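Local coordinates for protein cytokinin riboside 5'-monophosphate phosphoribohydrolase (Corynebacterium glutamicum, PDB 5ZBL) that is a two-subunit alpha/beta protein of the possible lysine decarboxylase family, built on a Rossmann-like parallel sheet with helices packed against it, at residues Asp95-Ile98 against Arg99-Met103; Glu121-Phe124 against Glu125-Trp129; Ile164-Asp167 against Phe168-Cys171. All blocks are in the same frame, centred on the assembly; numbering follows the deposited sequence.

Contact 1. Residues Asp95-Ile98 against Arg99-Met103. With SO4 (sulfate ion), chain H.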
loop_
_atom_site.group_PDB
_atom_site.type_symbol
_atom_site.label_atom_id
_atom_site.label_comp_id
_atom_site.label_asym_id
_atom_site.label_seq_id
_atom_site.Cartn_x
_atom_site.Cartn_y
_atom_site.Cartn_z
ATOM N N ASP A 95 3.349 17.870 -1.550
ATOM C CA ASP A 95 2.503 16.713 -1.926
ATOM C C ASP A 95 2.783 15.465 -1.127
ATOM O O ASP A 95 3.731 15.413 -0.334
ATOM C CB ASP A 95 2.599 16.436 -3.426
ATOM C CG ASP A 95 3.974 16.111 -3.869
ATOM O OD1 ASP A 95 4.552 15.155 -3.306
ATOM O OD2 ASP A 95 4.486 16.798 -4.784
ATOM N N MET A 96 1.934 14.469 -1.342
ATOM C CA MET A 96 1.948 13.208 -0.624
ATOM C C MET A 96 3.168 12.375 -0.903
ATOM O O MET A 96 3.628 11.661 -0.031
ATOM C CB MET A 96 0.691 12.385 -0.924
ATOM C CG MET A 96 0.086 11.728 0.314
ATOM S SD MET A 96 -1.151 12.773 1.130
ATOM C CE MET A 96 -2.527 12.711 -0.033
ATOM N N HIS A 97 3.715 12.476 -2.097
ATOM C CA HIS A 97 4.992 11.845 -2.422
ATOM C C HIS A 97 6.075 12.300 -1.449
ATOM O O HIS A 97 6.744 11.488 -0.804
ATOM C CB HIS A 97 5.395 12.262 -3.850
ATOM C CG HIS A 97 6.591 11.544 -4.412
ATOM N ND1 HIS A 97 7.551 12.187 -5.167
ATOM C CD2 HIS A 97 6.951 10.242 -4.382
ATOM C CE1 HIS A 97 8.454 11.313 -5.578
ATOM N NE2 HIS A 97 8.113 10.125 -5.114
ATOM N N ILE A 98 6.234 13.622 -1.369
ATOM C CA ILE A 98 7.271 14.243 -0.589
ATOM C C ILE A 98 6.960 13.869 0.865
ATOM O O ILE A 98 7.868 13.457 1.615
ATOM C CB ILE A 98 7.370 15.771 -0.875
ATOM C CG1 ILE A 98 7.834 16.003 -2.328
ATOM C CG2 ILE A 98 8.388 16.450 0.039
ATOM C CD1 ILE A 98 7.609 17.420 -2.832
ATOM N N ARG A 99 5.682 13.891 1.251
ATOM C CA ARG A 99 5.389 13.523 2.630
ATOM C C ARG A 99 6.007 12.145 3.025
ATOM O O ARG A 99 6.711 12.031 4.036
ATOM C CB ARG A 99 3.915 13.544 2.853
ATOM C CG ARG A 99 3.524 13.432 4.288
ATOM C CD ARG A 99 2.194 12.812 4.307
ATOM N NE ARG A 99 1.502 12.942 5.552
ATOM C CZ ARG A 99 0.354 12.321 5.784
ATOM N NH1 ARG A 99 -0.178 11.512 4.849
ATOM N NH2 ARG A 99 -0.259 12.508 6.961
ATOM N N LYS A 100 5.806 11.136 2.181
ATOM C CA LYS A 100 6.252 9.772 2.470
ATOM C C LYS A 100 7.756 9.642 2.383
ATOM O O LYS A 100 8.371 8.975 3.225
ATOM C CB LYS A 100 5.690 8.783 1.485
ATOM C CG LYS A 100 4.203 8.714 1.402
ATOM C CD LYS A 100 3.870 7.558 0.476
ATOM C CE LYS A 100 2.565 7.703 -0.244
ATOM N NZ LYS A 100 2.423 6.497 -1.114
ATOM N N ARG A 101 8.357 10.273 1.391
ATOM C CA ARG A 101 9.815 10.330 1.379
ATOM C C ARG A 101 10.395 10.932 2.695
ATOM O O ARG A 101 11.341 10.381 3.268
ATOM C CB ARG A 101 10.292 11.084 0.162
ATOM C CG ARG A 101 11.788 11.003 -0.089
ATOM C CD ARG A 101 12.243 12.143 -0.999
ATOM N NE ARG A 101 11.943 11.896 -2.410
ATOM C CZ ARG A 101 12.649 11.109 -3.216
ATOM N NH1 ARG A 101 13.714 10.453 -2.776
ATOM N NH2 ARG A 101 12.274 10.967 -4.487
ATOM N N ARG A 102 9.810 12.026 3.189
ATOM C CA ARG A 102 10.317 12.688 4.375
ATOM C C ARG A 102 10.162 11.887 5.672
ATOM O O ARG A 102 11.087 11.866 6.525
ATOM C CB ARG A 102 9.717 14.086 4.568
ATOM C CG ARG A 102 10.584 15.202 4.033
ATOM C CD ARG A 102 11.956 15.287 4.717
ATOM N NE ARG A 102 11.983 16.233 5.812
ATOM C CZ ARG A 102 13.088 16.588 6.462
ATOM N NH1 ARG A 102 13.004 17.478 7.443
ATOM N NH2 ARG A 102 14.276 16.066 6.148
ATOM N N MET A 103 8.999 11.261 5.810
ATOM C CA MET A 103 8.744 10.316 6.894
ATOM C C MET A 103 9.781 9.188 6.904
ATOM O O MET A 103 10.315 8.844 7.956
ATOM C CB MET A 103 7.326 9.773 6.794
ATOM C CG MET A 103 6.296 10.847 7.067
ATOM S SD MET A 103 4.689 10.203 7.530
ATOM C CE MET A 103 4.144 9.598 5.948
HETATM S S SO4 H . -1.436 15.708 -3.017
HETATM O O1 SO4 H . -2.700 14.930 -2.894
HETATM O O2 SO4 H . -1.633 16.670 -4.130
HETATM O O3 SO4 H . -1.178 16.407 -1.731
HETATM O O4 SO4 H . -0.289 14.820 -3.350
#
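Asp95 and Arg99 close the first turn of helix 96-106 through the main chain, Arg99 N giving its hydrogen to Asp95 O at 2.9 Å. Three further bonds of the same i to i+4 kind follow, from Lys100 N to Met96 O, from Arg101 N to His97 O and from Arg102 N to Ile98 O. Capping adds a side-chain bond. Asp95 stands at the N-cap, and its CG, set between the backbone N and the carbonyl carbon (chi1 61°), brings the carboxylate back over the turn; OD1 then takes the N-H of Ile98 at 3.0 Å, with a fairly straight N-H...O angle of 165°. The helix start also holds an anion: Met96 N donates a nearly straight hydrogen bond to sulfate O4 (3.0 Å, N-H...O angle 175°), while Met96 CE reaches to 3.6 Å from sulfate O1. Among the side chains, Met96 and Arg99 run alongside each other in the same direction, SD lying 4.0 Å from NH1. The Arg99 chain is extended from CG to NE, and its guanidinium is bound by the carbonyls of Gly48 and Val72. His97 and Arg101 are likewise side by side, CE1 to NH2 4.0 Å, with ring and guanidinium steeply inclined to one another. Lys100 lays its CG 3.3 Å from Met96 O and carries NZ on to Glu121, Glu125 and Glu125 of the second subunit; Arg102 pairs with Glu91. Backbone N-H groups at the helix start are thus taken up by a carboxylate and a sulfate, both of which the positive end of the helix dipole would favour. A second sulfate lies beside the His97 side chain; both ions probably come from the crystallisation liquor, but their positions are consistent with a surface that attracts anions.

Contact 2. Residues Glu121-Phe124 against Glu125-Trp129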
loop_
_atom_site.group_PDB
_atom_site.type_symbol
_atom_site.label_atom_id
_atom_site.label_comp_id
_atom_site.label_asym_id
_atom_site.label_seq_id
_atom_site.Cartn_x
_atom_site.Cartn_y
_atom_site.Cartn_z
ATOM N N GLU A 121 -1.140 0.907 2.931
ATOM C CA GLU A 121 -0.382 1.492 1.831
ATOM C C GLU A 121 1.039 1.938 2.249
ATOM O O GLU A 121 2.025 1.679 1.535
ATOM C CB GLU A 121 -1.124 2.665 1.258
ATOM C CG GLU A 121 -0.623 3.172 -0.061
ATOM C CD GLU A 121 0.571 4.092 0.061
ATOM O OE1 GLU A 121 0.606 4.889 1.030
ATOM O OE2 GLU A 121 1.495 4.025 -0.815
ATOM N N GLU A 122 1.150 2.643 3.368
ATOM C CA GLU A 122 2.473 3.108 3.801
ATOM C C GLU A 122 3.377 1.899 4.055
ATOM O O GLU A 122 4.543 1.946 3.733
ATOM C CB GLU A 122 2.405 4.037 5.024
ATOM C CG GLU A 122 2.167 5.511 4.677
ATOM C CD GLU A 122 1.306 6.281 5.697
ATOM O OE1 GLU A 122 0.433 5.657 6.366
ATOM O OE2 GLU A 122 1.460 7.534 5.812
ATOM N N LEU A 123 2.820 0.822 4.595
ATOM C CA LEU A 123 3.602 -0.311 4.985
ATOM C C LEU A 123 4.161 -1.033 3.744
ATOM O O LEU A 123 5.326 -1.415 3.690
ATOM C CB LEU A 123 2.757 -1.254 5.848
ATOM C CG LEU A 123 3.440 -2.576 6.210
ATOM C CD1 LEU A 123 4.584 -2.291 7.109
ATOM C CD2 LEU A 123 2.467 -3.548 6.836
ATOM N N PHE A 124 3.312 -1.206 2.754
ATOM C CA PHE A 124 3.700 -1.847 1.514
ATOM C C PHE A 124 4.636 -0.993 0.668
ATOM O O PHE A 124 5.473 -1.517 -0.091
ATOM C CB PHE A 124 2.448 -2.292 0.747
ATOM C CG PHE A 124 1.900 -3.591 1.236
ATOM C CD1 PHE A 124 2.613 -4.759 1.018
ATOM C CD2 PHE A 124 0.706 -3.666 1.912
ATOM C CE1 PHE A 124 2.142 -5.978 1.459
ATOM C CE2 PHE A 124 0.232 -4.880 2.371
ATOM C CZ PHE A 124 0.958 -6.031 2.150
ATOM N N GLU A 125 4.479 0.315 0.800
ATOM C CA GLU A 125 5.406 1.287 0.256
ATOM C C GLU A 125 6.832 1.086 0.810
ATOM O O GLU A 125 7.790 0.915 0.005
ATOM C CB GLU A 125 4.868 2.690 0.492
ATOM C CG GLU A 125 5.694 3.873 0.016
ATOM C CD GLU A 125 5.656 4.067 -1.457
ATOM O OE1 GLU A 125 5.064 5.061 -1.939
ATOM O OE2 GLU A 125 6.244 3.218 -2.125
ATOM N N VAL A 126 7.001 1.003 2.131
ATOM C CA VAL A 126 8.383 0.845 2.605
ATOM C C VAL A 126 8.951 -0.512 2.175
ATOM O O VAL A 126 10.128 -0.596 1.869
ATOM C CB VAL A 126 8.602 1.131 4.103
ATOM C CG1 VAL A 126 8.007 2.477 4.460
ATOM C CG2 VAL A 126 8.032 0.046 4.982
ATOM N N TRP A 127 8.120 -1.550 2.128
ATOM C CA TRP A 127 8.576 -2.861 1.657
ATOM C C TRP A 127 9.004 -2.851 0.202
ATOM O O TRP A 127 10.057 -3.369 -0.142
ATOM C CB TRP A 127 7.489 -3.948 1.836
ATOM C CG TRP A 127 7.457 -4.559 3.176
ATOM C CD1 TRP A 127 8.492 -4.671 4.068
ATOM C CD2 TRP A 127 6.336 -5.187 3.787
ATOM N NE1 TRP A 127 8.075 -5.314 5.190
ATOM C CE2 TRP A 127 6.754 -5.642 5.051
ATOM C CE3 TRP A 127 5.016 -5.399 3.397
ATOM C CZ2 TRP A 127 5.896 -6.301 5.924
ATOM C CZ3 TRP A 127 4.163 -6.054 4.263
ATOM C CH2 TRP A 127 4.601 -6.488 5.518
ATOM N N THR A 128 8.158 -2.297 -0.649
ATOM C CA THR A 128 8.490 -2.120 -2.043
ATOM C C THR A 128 9.833 -1.394 -2.181
ATOM O O THR A 128 10.573 -1.679 -3.112
ATOM C CB THR A 128 7.389 -1.334 -2.778
ATOM O OG1 THR A 128 6.129 -2.003 -2.603
ATOM C CG2 THR A 128 7.691 -1.214 -4.256
ATOM N N TRP A 129 10.133 -0.471 -1.262
ATOM C CA TRP A 129 11.426 0.224 -1.233
ATOM C C TRP A 129 12.547 -0.660 -0.689
ATOM O O TRP A 129 13.635 -0.690 -1.276
ATOM C CB TRP A 129 11.352 1.510 -0.402
ATOM C CG TRP A 129 10.611 2.607 -1.021
ATOM C CD1 TRP A 129 10.275 2.738 -2.335
ATOM C CD2 TRP A 129 10.110 3.779 -0.358
ATOM N NE1 TRP A 129 9.579 3.907 -2.530
ATOM C CE2 TRP A 129 9.457 4.565 -1.336
ATOM C CE3 TRP A 129 10.133 4.235 0.969
ATOM C CZ2 TRP A 129 8.827 5.791 -1.029
ATOM C CZ3 TRP A 129 9.496 5.459 1.276
ATOM C CH2 TRP A 129 8.866 6.219 0.278
#
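Phe124 and Trp127 meet as an offset T-shaped pair, one turn apart on helix 117-130: the edge of the indole is directed at the phenyl face, with ring planes 70° apart and 5.1 Å between the centroids of Phe124 and the six-membered ring of Trp127. The closest approach is Phe124 CD1 to Trp127 CE3, 3.4 Å, and CD1 lies near the indole plane. In Trp127, CG stands beside the backbone N and opposite the carbonyl carbon (chi1 -84°), and with the rotation about chi2 this lays the six-membered ring back along the helix toward Leu123 and Phe124. Leu123 uses the indole differently, coming over a face: its CG is 4.2 Å from the centroid of the Trp127 six-membered ring and 14° from the normal, a CH-pi contact, while CD2 touches CH2. One indole thus offers its edge to Phe124 and a face to Leu123. On another side of the helix, Glu121 and Glu125 run alongside each other with carboxylates nearly perpendicular, Glu121 OE2 lying 3.9 Å from Glu125 OE1. Lys100 forms salt bridges to both oxygens, which probably offsets their like charge; carboxylates of the second subunit are also close. Thr128 doubles back on the preceding turn, its OG1 donating to Phe124 O at 2.6 Å and its N to the same oxygen at 2.9 Å, from opposite faces of the carbonyl plane. Outside the pair of turns, Phe124 and Trp127 rest on Leu155 of helix 149-160, and Leu123, Val126 and Trp127 on Val139. Such an apolar helix face pressed against a strand belongs to the beta-alpha-beta unit of strand 110-112, helix 117-130 and strand 139-142, a crossover of the Rossmann-like fold.

Contact 3. Residues Ile164-Asp167 against Phe168-Cys171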
loop_
_atom_site.group_PDB
_atom_site.type_symbol
_atom_site.label_atom_id
_atom_site.label_comp_id
_atom_site.label_asym_id
_atom_site.label_seq_id
_atom_site.Cartn_x
_atom_site.Cartn_y
_atom_site.Cartn_z
ATOM N N ILE A 164 6.578 -13.284 -3.815
ATOM C CA ILE A 164 7.529 -12.684 -2.878
ATOM C C ILE A 164 8.611 -13.722 -2.536
ATOM O O ILE A 164 8.340 -14.913 -2.497
ATOM C CB ILE A 164 6.822 -12.284 -1.558
ATOM C CG1 ILE A 164 5.636 -11.358 -1.850
ATOM C CG2 ILE A 164 7.814 -11.627 -0.593
ATOM C CD1 ILE A 164 4.748 -11.122 -0.666
ATOM N N LYS A 165 9.823 -13.266 -2.278
ATOM C CA LYS A 165 10.920 -14.166 -1.885
ATOM C C LYS A 165 10.801 -14.473 -0.391
ATOM O O LYS A 165 10.675 -13.557 0.414
ATOM C CB LYS A 165 12.280 -13.503 -2.129
ATOM C CG LYS A 165 12.564 -13.059 -3.558
ATOM C CD LYS A 165 13.721 -12.044 -3.593
ATOM C CE LYS A 165 13.720 -11.126 -4.821
ATOM N NZ LYS A 165 14.143 -11.813 -6.071
ATOM N N ARG A 166 10.879 -15.749 -0.020
ATOM C CA ARG A 166 10.887 -16.189 1.401
ATOM C C ARG A 166 11.984 -15.495 2.216
ATOM O O ARG A 166 11.824 -15.253 3.415
ATOM C CB ARG A 166 11.034 -17.715 1.464
ATOM C CG ARG A 166 11.220 -18.354 2.836
ATOM C CD ARG A 166 9.945 -18.366 3.639
ATOM N NE ARG A 166 8.936 -19.227 3.023
ATOM C CZ ARG A 166 7.641 -19.195 3.321
ATOM N NH1 ARG A 166 7.167 -18.344 4.241
ATOM N NH2 ARG A 166 6.810 -19.994 2.672
ATOM N N ASP A 167 13.088 -15.174 1.559
ATOM C CA ASP A 167 14.159 -14.387 2.180
ATOM C C ASP A 167 13.653 -13.065 2.752
ATOM O O ASP A 167 13.943 -12.715 3.905
ATOM C CB ASP A 167 15.251 -14.064 1.134
ATOM C CG ASP A 167 16.646 -14.411 1.601
ATOM O OD1 ASP A 167 16.794 -15.085 2.645
ATOM O OD2 ASP A 167 17.602 -14.022 0.891
ATOM N N PHE A 168 12.930 -12.326 1.907
ATOM C CA PHE A 168 12.478 -10.977 2.216
ATOM C C PHE A 168 11.538 -10.984 3.412
ATOM O O PHE A 168 11.803 -10.327 4.398
ATOM C CB PHE A 168 11.762 -10.341 1.017
ATOM C CG PHE A 168 11.231 -8.975 1.306
ATOM C CD1 PHE A 168 12.112 -7.924 1.542
ATOM C CD2 PHE A 168 9.861 -8.739 1.393
ATOM C CE1 PHE A 168 11.639 -6.655 1.835
ATOM C CE2 PHE A 168 9.378 -7.471 1.683
ATOM C CZ PHE A 168 10.271 -6.431 1.903
ATOM N N PHE A 169 10.470 -11.765 3.297
ATOM C CA PHE A 169 9.436 -11.949 4.328
ATOM C C PHE A 169 9.978 -12.087 5.744
ATOM O O PHE A 169 9.401 -11.521 6.650
ATOM C CB PHE A 169 8.601 -13.212 3.961
ATOM C CG PHE A 169 7.424 -13.515 4.884
ATOM C CD1 PHE A 169 6.579 -12.511 5.357
ATOM C CD2 PHE A 169 7.133 -14.835 5.234
ATOM C CE1 PHE A 169 5.491 -12.824 6.175
ATOM C CE2 PHE A 169 6.054 -15.145 6.051
ATOM C CZ PHE A 169 5.225 -14.142 6.518
ATOM N N GLU A 170 11.095 -12.807 5.922
ATOM C CA GLU A 170 11.493 -13.371 7.237
ATOM C C GLU A 170 12.364 -12.494 8.175
ATOM O O GLU A 170 12.669 -12.907 9.286
ATOM C CB GLU A 170 12.150 -14.754 7.003
ATOM C CG GLU A 170 12.441 -15.626 8.236
ATOM C CD GLU A 170 11.326 -15.676 9.292
ATOM O OE1 GLU A 170 10.192 -16.089 8.958
ATOM O OE2 GLU A 170 11.595 -15.331 10.471
ATOM N N CYS A 171 12.742 -11.291 7.755
ATOM C CA CYS A 171 13.435 -10.313 8.646
ATOM C C CYS A 171 12.446 -9.264 9.222
ATOM O O CYS A 171 12.831 -8.231 9.782
ATOM C CB CYS A 171 14.574 -9.647 7.870
ATOM S SG CYS A 171 14.260 -9.644 6.089
#
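Ile164 meets Phe168 at the ring edge, where CG2 comes near the ring plane and 4.1 Å from CD2. The Phe168 ring reaches that position with CG opposite the backbone N (chi1 178°), projecting away from the turn behind it. Its backbone N gives a weak, strongly bent bond to Lys165 O, 3.0 Å long with an N-H...O angle of 127°. Phe169 follows, and its N makes a second, longer and also weak bond to the same Lys165 O at 3.4 Å, so the carbonyl of the N-cap residue serves two successive amides. The Phe169 side chain runs alongside that of Arg166 and points the same way: Arg166 NH1 approaches the ring edge, 3.6 Å from Phe169 CD2 and close to the ring plane, with guanidinium and ring inclined at 54°. This is edge contact, unlike a cation-pi stack; the charge of Arg166 is instead paired with Glu156, and the arginine chain, bent at chi2 and chi3, turns aside to run beside the ring. At Glu170 the backbone N makes a weak 3.5 Å bond to Asp167 O, a span of three residues, while CB lies 3.6 Å from Arg166 O. Cys171 completes the segment, SG resting 3.8 Å from Asp167 O. The hydrogen bonds across this short helical turn are all weak, and its rings also pack on neighbouring helices. Phe169 rests on Leu155 and Glu156, Ile164 on Met158 and Arg166 on Thr159, all of helix 149-160, while the Phe168 ring meets Trp127 of helix 117-130 edge-to-face. Ile164 also packs on Gly116 of the second subunit, and the turn leads from helix 149-160 into strand 173-175, the last strand of the sheet in this chain.

Contacts 1, 2 and 3 follow one another along the chain, and contact 2 lies between the other two in space as well. Contact 1 joins it by charge, their centres 13 Å apart: Lys100 NZ is 2.7 Å from Glu121 OE2 and 3.1 Å from Glu125 OE1. Met103 CE also packs on Glu122 OE2 at 3.4 Å. Glycerol, probably from the crystallisation liquor, is hydrogen-bonded to Lys100 and to Glu125 at this junction, which faces the second subunit. Contact 3 meets contact 2 through aromatic rings, Trp127 CD1 to Phe168 CZ 3.3 Å. Contacts 1 and 3 do not touch, their nearest atoms being about 15 Å apart.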